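Local coordinates for jacalin-type lectin domain-containing protein (Musa acuminata, PDB 7KMU) that probably binds mannose and mannose-containing glycans, as a mannose-specific member of the jacalin-related lectins, at residues I89-T93 with F104-E108; Y83-I89 with F131-I135; D38-I42 with Q53-G59. All blocks are in the same frame, centred on the assembly; numbering follows the deposited sequence.

Contact 1. Residues I89-T93 with F104-E108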
loop_
_atom_site.group_PDB
_atom_site.type_symbol
_atom_site.label_atom_id
_atom_site.label_comp_id
_atom_site.label_asym_id
_atom_site.label_seq_id
_atom_site.Cartn_x
_atom_site.Cartn_y
_atom_site.Cartn_z
ATOM N N ILE B 89 10.758 5.919 10.141
ATOM C CA ILE B 89 9.739 4.942 10.560
ATOM C C ILE B 89 9.812 4.835 12.095
ATOM O O ILE B 89 10.863 4.492 12.659
ATOM C CB ILE B 89 9.951 3.576 9.857
ATOM C CG1 ILE B 89 10.011 3.718 8.315
ATOM C CG2 ILE B 89 8.860 2.554 10.296
ATOM C CD1 ILE B 89 8.755 4.431 7.671
ATOM N N GLY B 90 8.694 5.148 12.756
ATOM C CA GLY B 90 8.633 5.148 14.212
ATOM C C GLY B 90 7.987 3.919 14.816
ATOM O O GLY B 90 8.242 3.607 15.983
ATOM N N LYS B 91 7.124 3.224 14.031
ATOM C CA LYS B 91 6.429 2.012 14.466
ATOM C C LYS B 91 6.300 1.092 13.276
ATOM O O LYS B 91 6.113 1.567 12.153
ATOM C CB LYS B 91 5.025 2.332 14.995
ATOM C CG LYS B 91 5.013 2.700 16.456
ATOM C CD LYS B 91 3.597 2.687 17.025
ATOM C CE LYS B 91 3.665 3.056 18.470
ATOM N NZ LYS B 91 2.333 3.007 19.118
ATOM N N LEU B 92 6.416 -0.228 13.506
ATOM C CA LEU B 92 6.302 -1.192 12.430
ATOM C C LEU B 92 5.753 -2.521 12.947
ATOM O O LEU B 92 6.141 -2.980 14.024
ATOM C CB LEU B 92 7.691 -1.411 11.781
ATOM C CG LEU B 92 7.725 -2.158 10.444
ATOM C CD1 LEU B 92 6.952 -1.391 9.342
ATOM C CD2 LEU B 92 9.180 -2.381 9.999
ATOM N N THR B 93 4.887 -3.147 12.141
ATOM C CA THR B 93 4.309 -4.458 12.394
ATOM C C THR B 93 4.325 -5.236 11.090
ATOM O O THR B 93 4.077 -4.658 10.013
ATOM C CB THR B 93 2.834 -4.324 12.853
ATOM O OG1 THR B 93 2.730 -3.533 14.044
ATOM C CG2 THR B 93 2.160 -5.684 13.114
ATOM N N PHE B 104 6.344 -2.771 16.995
ATOM C CA PHE B 104 7.599 -2.340 17.601
ATOM C C PHE B 104 7.735 -0.849 17.391
ATOM O O PHE B 104 7.235 -0.317 16.392
ATOM C CB PHE B 104 8.798 -3.085 17.013
ATOM C CG PHE B 104 8.639 -4.574 17.132
ATOM C CD1 PHE B 104 8.517 -5.180 18.384
ATOM C CD2 PHE B 104 8.557 -5.371 15.999
ATOM C CE1 PHE B 104 8.319 -6.551 18.492
ATOM C CE2 PHE B 104 8.395 -6.754 16.111
ATOM C CZ PHE B 104 8.268 -7.333 17.358
ATOM N N GLY B 105 8.399 -0.179 18.326
ATOM C CA GLY B 105 8.563 1.265 18.261
ATOM C C GLY B 105 7.521 1.952 19.116
ATOM O O GLY B 105 6.500 1.350 19.456
ATOM N N ALA B 106 7.772 3.210 19.486
ATOM C CA ALA B 106 6.865 3.942 20.375
ATOM C C ALA B 106 6.258 5.208 19.777
ATOM O O ALA B 106 5.212 5.661 20.250
ATOM C CB ALA B 106 7.587 4.278 21.672
ATOM N N TYR B 107 6.901 5.797 18.762
ATOM C CA TYR B 107 6.429 7.037 18.155
ATOM C C TYR B 107 5.338 6.836 17.118
ATOM O O TYR B 107 5.386 5.884 16.339
ATOM C CB TYR B 107 7.604 7.785 17.496
ATOM C CG TYR B 107 8.365 8.729 18.405
ATOM C CD1 TYR B 107 8.942 8.276 19.590
ATOM C CD2 TYR B 107 8.610 10.043 18.022
ATOM C CE1 TYR B 107 9.690 9.125 20.402
ATOM C CE2 TYR B 107 9.351 10.906 18.829
ATOM C CZ TYR B 107 9.888 10.442 20.019
ATOM O OH TYR B 107 10.619 11.287 20.818
ATOM N N GLU B 108 4.372 7.771 17.078
ATOM C CA GLU B 108 3.315 7.762 16.075
ATOM C C GLU B 108 3.357 9.060 15.259
ATOM O O GLU B 108 4.026 10.032 15.647
ATOM C CB GLU B 108 1.927 7.502 16.696
ATOM C CG GLU B 108 1.779 6.074 17.204
ATOM C CD GLU B 108 0.384 5.587 17.555
ATOM O OE1 GLU B 108 -0.580 6.378 17.447
ATOM O OE2 GLU B 108 0.255 4.398 17.924
HETATM O O HOH W 1 3.180 4.295 21.461
#
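K91 and E108 meet at their charged ends: NZ of K91 lies 2.8 Å from OE2 of E108, a salt bridge in which the ammonium group comes to the anti side of the oxygen, 21° out of the carboxylate plane. The same NZ also gives a hydrogen bond to a water, which in turn donates to A106 O at 2.7 Å, so the lysine is tied both to a side chain and, through solvent, to the backbone of the loop. The K91 chain starts with CG beside its backbone N and then runs fully extended, which lays its methylenes over a row of carbonyl oxygens. CG comes 3.2 Å from Y107 O, and CE lies 3.5 Å from A106 O. Y107 O is buried without a hydrogen-bond partner and is covered by K91 CG.

Next to K91 the backbones pair. L92 and F104 form an antiparallel hydrogen-bonded pair, with L92 N to F104 O and F104 N to L92 O both at 3.0 Å. Beyond this pair segment 104-108 turns away from regular pairing. G105 takes a positive phi and, having no side chain, settles against the neighbouring strand, its CA 3.3 Å from G90 O in a CA-H...O contact. K91 CA makes a similar contact with F104 O.

L92 and F104 point to the same face of the sheet, where both touch I31 and I37. The F104 ring stacks with H63, while the Y107 ring packs edge-to-face with Y83. The arrangement is that of a beta hairpin, strands 86-96 and 100-104, at the edge of one four-stranded sheet of the beta-prism fold of jacalin-related lectins, its second strand running out into the loop before strand 110-116.

Contact 2. Residues Y83-I89 with F131-I135. With EDO (1,2-ethanediol), chain E.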
loop_
_atom_site.group_PDB
_atom_site.type_symbol
_atom_site.label_atom_id
_atom_site.label_comp_id
_atom_site.label_asym_id
_atom_site.label_seq_id
_atom_site.Cartn_x
_atom_site.Cartn_y
_atom_site.Cartn_z
ATOM N N TYR B 83 11.239 12.539 14.375
ATOM C CA TYR B 83 12.103 12.133 15.476
ATOM C C TYR B 83 13.269 13.106 15.498
ATOM O O TYR B 83 14.169 13.007 14.663
ATOM C CB TYR B 83 12.601 10.694 15.275
ATOM C CG TYR B 83 13.353 10.130 16.456
ATOM C CD1 TYR B 83 12.728 9.959 17.689
ATOM C CD2 TYR B 83 14.674 9.704 16.327
ATOM C CE1 TYR B 83 13.399 9.396 18.769
ATOM C CE2 TYR B 83 15.361 9.147 17.406
ATOM C CZ TYR B 83 14.717 8.997 18.627
ATOM O OH TYR B 83 15.378 8.443 19.697
ATOM N N PHE B 84 13.212 14.094 16.417
ATOM C CA PHE B 84 14.222 15.166 16.492
ATOM C C PHE B 84 14.416 15.868 15.127
ATOM O O PHE B 84 15.546 16.127 14.713
ATOM C CB PHE B 84 15.564 14.643 17.062
ATOM C CG PHE B 84 15.494 14.172 18.491
ATOM C CD1 PHE B 84 15.575 15.081 19.544
ATOM C CD2 PHE B 84 15.348 12.823 18.791
ATOM C CE1 PHE B 84 15.507 14.645 20.871
ATOM C CE2 PHE B 84 15.279 12.389 20.119
ATOM C CZ PHE B 84 15.367 13.303 21.150
ATOM N N GLY B 85 13.324 16.129 14.417
ATOM C CA GLY B 85 13.429 16.770 13.110
ATOM C C GLY B 85 13.647 15.849 11.918
ATOM O O GLY B 85 13.428 16.282 10.785
ATOM N N LEU B 86 14.098 14.585 12.137
ATOM C CA LEU B 86 14.222 13.607 11.047
ATOM C C LEU B 86 12.831 13.040 10.778
ATOM O O LEU B 86 12.027 12.965 11.706
ATOM C CB LEU B 86 15.129 12.416 11.441
ATOM C CG LEU B 86 16.605 12.693 11.735
ATOM C CD1 LEU B 86 17.284 11.439 12.219
ATOM C CD2 LEU B 86 17.322 13.231 10.516
ATOM N N THR B 87 12.558 12.604 9.546
ATOM C CA THR B 87 11.291 11.950 9.199
ATOM C C THR B 87 11.669 10.487 8.938
ATOM O O THR B 87 12.360 10.200 7.962
ATOM C CB THR B 87 10.636 12.615 7.969
ATOM O OG1 THR B 87 10.387 13.997 8.254
ATOM C CG2 THR B 87 9.321 11.954 7.576
ATOM N N ILE B 88 11.268 9.576 9.831
ATOM C CA ILE B 88 11.680 8.164 9.757
ATOM C C ILE B 88 10.503 7.233 10.111
ATOM O O ILE B 88 9.399 7.701 10.396
ATOM C CB ILE B 88 12.894 7.920 10.722
ATOM C CG1 ILE B 88 12.497 8.132 12.199
ATOM C CG2 ILE B 88 14.136 8.788 10.355
ATOM C CD1 ILE B 88 13.563 7.689 13.209
ATOM N N ILE B 89 10.758 5.919 10.141
ATOM C CA ILE B 89 9.739 4.942 10.560
ATOM C C ILE B 89 9.812 4.835 12.095
ATOM O O ILE B 89 10.863 4.492 12.659
ATOM C CB ILE B 89 9.951 3.576 9.857
ATOM C CG1 ILE B 89 10.011 3.718 8.315
ATOM C CG2 ILE B 89 8.860 2.554 10.296
ATOM C CD1 ILE B 89 8.755 4.431 7.671
ATOM N N PHE B 131 18.977 4.970 11.425
ATOM C CA PHE B 131 17.684 4.308 11.625
ATOM C C PHE B 131 17.070 3.889 10.302
ATOM O O PHE B 131 17.693 4.062 9.250
ATOM C CB PHE B 131 16.721 5.273 12.355
ATOM C CG PHE B 131 17.359 6.070 13.471
ATOM C CD1 PHE B 131 17.936 5.432 14.566
ATOM C CD2 PHE B 131 17.397 7.456 13.418
ATOM C CE1 PHE B 131 18.559 6.171 15.579
ATOM C CE2 PHE B 131 18.006 8.195 14.449
ATOM C CZ PHE B 131 18.599 7.542 15.504
ATOM N N ILE B 132 15.823 3.371 10.348
ATOM C CA ILE B 132 15.110 3.066 9.114
ATOM C C ILE B 132 14.336 4.319 8.707
ATOM O O ILE B 132 13.294 4.626 9.288
ATOM C CB ILE B 132 14.192 1.823 9.244
ATOM C CG1 ILE B 132 15.009 0.558 9.588
ATOM C CG2 ILE B 132 13.346 1.613 7.964
ATOM C CD1 ILE B 132 16.148 0.168 8.520
ATOM N N ASP B 133 14.863 5.069 7.719
ATOM C CA ASP B 133 14.220 6.289 7.232
ATOM C C ASP B 133 12.949 5.979 6.463
ATOM O O ASP B 133 11.982 6.739 6.538
ATOM C CB ASP B 133 15.177 7.038 6.286
ATOM C CG ASP B 133 16.425 7.529 6.995
ATOM O OD1 ASP B 133 17.322 6.696 7.262
ATOM O OD2 ASP B 133 16.488 8.735 7.309
ATOM N N ALA B 134 12.981 4.908 5.653
ATOM C CA ALA B 134 11.861 4.570 4.775
ATOM C C ALA B 134 11.840 3.094 4.466
ATOM O O ALA B 134 12.882 2.421 4.523
ATOM C CB ALA B 134 11.965 5.364 3.478
ATOM N N ILE B 135 10.656 2.580 4.138
ATOM C CA ILE B 135 10.508 1.161 3.857
ATOM C C ILE B 135 9.471 0.932 2.762
ATOM O O ILE B 135 8.563 1.740 2.576
ATOM C CB ILE B 135 10.188 0.393 5.179
ATOM C CG1 ILE B 135 10.403 -1.145 5.024
ATOM C CG2 ILE B 135 8.792 0.754 5.744
ATOM C CD1 ILE B 135 10.562 -1.919 6.401
HETATM C C1 EDO E . 18.591 8.466 9.973
HETATM O O1 EDO E . 18.782 7.136 9.483
HETATM C C2 EDO E . 19.491 9.487 9.235
HETATM O O2 EDO E . 19.099 9.624 7.881
HETATM O O HOH W 2 14.633 10.501 6.518
#
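I89 and I132 join the two backbones where strands 86-89 and 132-135 cross at 58°, too steeply for regular sheet pairing, with their axes 4.6 Å apart at closest. One hydrogen bond spans the crossing, I89 N to I132 O at 3.0 Å, and it is nearly straight, with an N-H...O angle of 169°. Beside it I88 CA directs its hydrogen at D133 O. Ahead of the strand, a type I' turn from Y83 to L86 folds the chain back.

The turn and strand start gather apolar groups round F131. The edge of the Y83 ring addresses the face of F131 in a T-shaped pair, centroids 5.7 Å apart and planes at 85°. L86 CD1 arrives at the F131 edge, 4.0 Å from CE2, and I88 CD1 packs 3.8 Å from F131 CD2. Deeper, I89 has CG1 anti to its carbonyl carbon, which places that branch against the CG2 methyls of both I132 and I135.

An ethanediol, probably from the crystallisation liquor, is held by F131 N and the D133 carboxylate. Its O1 accepts from F131 N at 2.9 Å and donates to D133 OD1 at 2.7 Å, while O2 donates to D133 OD2 at 2.8 Å. D133 closes a Gly-x-x-x-Asp sequence, and this use of backbone NH and carboxylate is consistent with sugar-hydroxyl binding in related lectins. A water links D133 OD2 to T87 O.

I37 of strand 37-46 bonds through its backbone to both I89 and I132, so strands of all three sheets converge here, with V80 of strand 73-83 also covering I89.

Contact 3. Residues D38-I42 with Q53-G59. With EDO (1,2-ethanediol), chain F.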
loop_
_atom_site.group_PDB
_atom_site.type_symbol
_atom_site.label_atom_id
_atom_site.label_comp_id
_atom_site.label_asym_id
_atom_site.label_seq_id
_atom_site.Cartn_x
_atom_site.Cartn_y
_atom_site.Cartn_z
ATOM N N ASP B 38 15.098 1.252 14.583
ATOM C CA ASP B 38 16.531 1.410 14.362
ATOM C C ASP B 38 17.033 0.590 13.191
ATOM O O ASP B 38 17.895 1.055 12.440
ATOM C CB ASP B 38 17.290 0.954 15.611
ATOM C CG ASP B 38 17.047 1.864 16.789
ATOM O OD1 ASP B 38 16.064 1.624 17.532
ATOM O OD2 ASP B 38 17.814 2.831 16.952
ATOM N N ALA B 39 16.537 -0.644 13.057
ATOM C CA ALA B 39 17.049 -1.540 12.037
ATOM C C ALA B 39 16.105 -2.666 11.692
ATOM O O ALA B 39 15.238 -3.054 12.490
ATOM C CB ALA B 39 18.383 -2.128 12.513
ATOM N N ILE B 40 16.307 -3.227 10.499
ATOM C CA ILE B 40 15.605 -4.413 10.043
ATOM C C ILE B 40 16.648 -5.309 9.412
ATOM O O ILE B 40 17.489 -4.843 8.636
ATOM C CB ILE B 40 14.373 -4.121 9.131
ATOM C CG1 ILE B 40 13.558 -5.415 8.846
ATOM C CG2 ILE B 40 14.755 -3.378 7.824
ATOM C CD1 ILE B 40 12.126 -5.204 8.252
ATOM N N GLU B 41 16.632 -6.577 9.795
ATOM C CA GLU B 41 17.559 -7.566 9.264
ATOM C C GLU B 41 16.732 -8.722 8.729
ATOM O O GLU B 41 15.817 -9.190 9.408
ATOM C CB GLU B 41 18.517 -8.022 10.373
ATOM C CG GLU B 41 19.566 -9.004 9.901
ATOM C CD GLU B 41 20.412 -9.529 11.040
ATOM O OE1 GLU B 41 20.103 -10.630 11.543
ATOM O OE2 GLU B 41 21.366 -8.830 11.442
ATOM N N ILE B 42 17.007 -9.158 7.488
ATOM C CA ILE B 42 16.229 -10.228 6.870
ATOM C C ILE B 42 17.145 -11.353 6.448
ATOM O O ILE B 42 18.185 -11.099 5.833
ATOM C CB ILE B 42 15.388 -9.734 5.642
ATOM C CG1 ILE B 42 14.559 -8.461 5.944
ATOM C CG2 ILE B 42 14.482 -10.835 5.099
ATOM C CD1 ILE B 42 15.217 -7.166 5.441
ATOM N N GLN B 53 20.837 -9.904 5.481
ATOM C CA GLN B 53 21.155 -8.523 5.192
ATOM C C GLN B 53 20.591 -7.651 6.293
ATOM O O GLN B 53 19.409 -7.789 6.630
ATOM C CB GLN B 53 20.597 -8.090 3.835
ATOM C CG GLN B 53 21.260 -8.757 2.630
ATOM C CD GLN B 53 22.654 -8.239 2.315
ATOM O OE1 GLN B 53 23.116 -7.207 2.828
ATOM N NE2 GLN B 53 23.358 -8.947 1.443
ATOM N N HIS B 54 21.419 -6.741 6.828
ATOM C CA HIS B 54 21.061 -5.806 7.897
ATOM C C HIS B 54 21.020 -4.399 7.333
ATOM O O HIS B 54 21.950 -3.971 6.641
ATOM C CB HIS B 54 22.110 -5.884 9.026
ATOM C CG HIS B 54 21.800 -5.049 10.233
ATOM N ND1 HIS B 54 22.047 -3.686 10.262
ATOM C CD2 HIS B 54 21.314 -5.433 11.433
ATOM C CE1 HIS B 54 21.685 -3.283 11.471
ATOM N NE2 HIS B 54 21.231 -4.300 12.205
ATOM N N TYR B 55 19.941 -3.667 7.648
ATOM C CA TYR B 55 19.732 -2.290 7.227
ATOM C C TYR B 55 19.445 -1.441 8.454
ATOM O O TYR B 55 18.730 -1.890 9.349
ATOM C CB TYR B 55 18.574 -2.220 6.216
ATOM C CG TYR B 55 18.757 -3.192 5.067
ATOM C CD1 TYR B 55 19.706 -2.958 4.079
ATOM C CD2 TYR B 55 18.028 -4.377 5.005
ATOM C CE1 TYR B 55 19.906 -3.865 3.035
ATOM C CE2 TYR B 55 18.214 -5.289 3.962
ATOM C CZ TYR B 55 19.154 -5.024 2.980
ATOM O OH TYR B 55 19.335 -5.900 1.931
ATOM N N GLY B 56 20.039 -0.259 8.507
ATOM C CA GLY B 56 19.890 0.642 9.646
ATOM C C GLY B 56 21.071 0.605 10.596
ATOM O O GLY B 56 22.125 0.029 10.285
ATOM N N GLY B 57 20.876 1.201 11.765
ATOM C CA GLY B 57 21.914 1.352 12.781
ATOM C C GLY B 57 22.046 0.242 13.794
ATOM O O GLY B 57 21.542 -0.870 13.603
ATOM N N THR B 58 22.766 0.554 14.886
ATOM C CA THR B 58 23.072 -0.450 15.904
ATOM C C THR B 58 22.231 -0.342 17.189
ATOM O O THR B 58 22.449 -1.122 18.118
ATOM C CB THR B 58 24.584 -0.387 16.222
ATOM O OG1 THR B 58 24.878 0.911 16.737
ATOM C CG2 THR B 58 25.458 -0.662 14.993
ATOM N N GLY B 59 21.288 0.604 17.236
ATOM C CA GLY B 59 20.467 0.816 18.427
ATOM C C GLY B 59 19.224 -0.051 18.519
ATOM O O GLY B 59 18.994 -0.922 17.670
HETATM C C1 EDO F . 16.976 -12.233 10.491
HETATM O O1 EDO F . 18.319 -12.250 10.102
HETATM C C2 EDO F . 16.889 -12.780 11.928
HETATM O O2 EDO F . 17.214 -14.166 11.963
HETATM O O HOH W 3 20.159 2.795 15.637
#
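E41 has CG anti to its backbone N (chi1 -177°), and H54 across from it has its CG anti to N as well, which brings carboxylate and imidazole together on one face of the hairpin. OE2 of E41 sits at the ring edge, 3.4 Å from H54 CD2, with the two planes 65° apart. OE1 of E41 accepts from O1 of an ethanediol at 2.8 Å; the same diol is hydrogen-bonded to the side chains of S28 and T43. On the other face I42 has an unusual chi2 of 99° that carries CD1 to the edge of the Y55 ring, 3.8 Å from CE2. Y55 stacks in turn on W18.

These strands, 37-46 and 49-56, form a beta hairpin at one side of a four-stranded antiparallel sheet of the beta-prism. I40 with Y55 and I42 with Q53 are each doubly bonded, and G56, at positive phi, leads into G57, whose N reaches D38 O at 3.1 Å. D38 ends a Gly-x-x-x-Asp sequence like those of sugar-binding loops in related lectins. Its CB packs 3.3 Å from G59 O, and a water bridges its OD2 (2.7 Å) to G59 N (2.9 Å).

Along the chain contact 3 closes first, and contact 1 then lies nested within the loop that contact 2 closes. Contacts 1 and 2 share I89 and strand 86-96, their centres about 10 Å apart, and they touch where L92 packs on I135. Contact 3 is centred about 13 Å from contact 2 and meets it where I132 packs on A39, I40 and Y55 and where F131 touches D38; from contact 1 it lies about 14 Å away without touching. Contacts 1 and 3 are hairpins of two different sheets, whereas contact 2 joins the sheet of contact 1 to the third. Contacts 2 and 3 place D133 and D38, probable sugar-binding positions, near each other at the starts of strands 132-140 and 37-46.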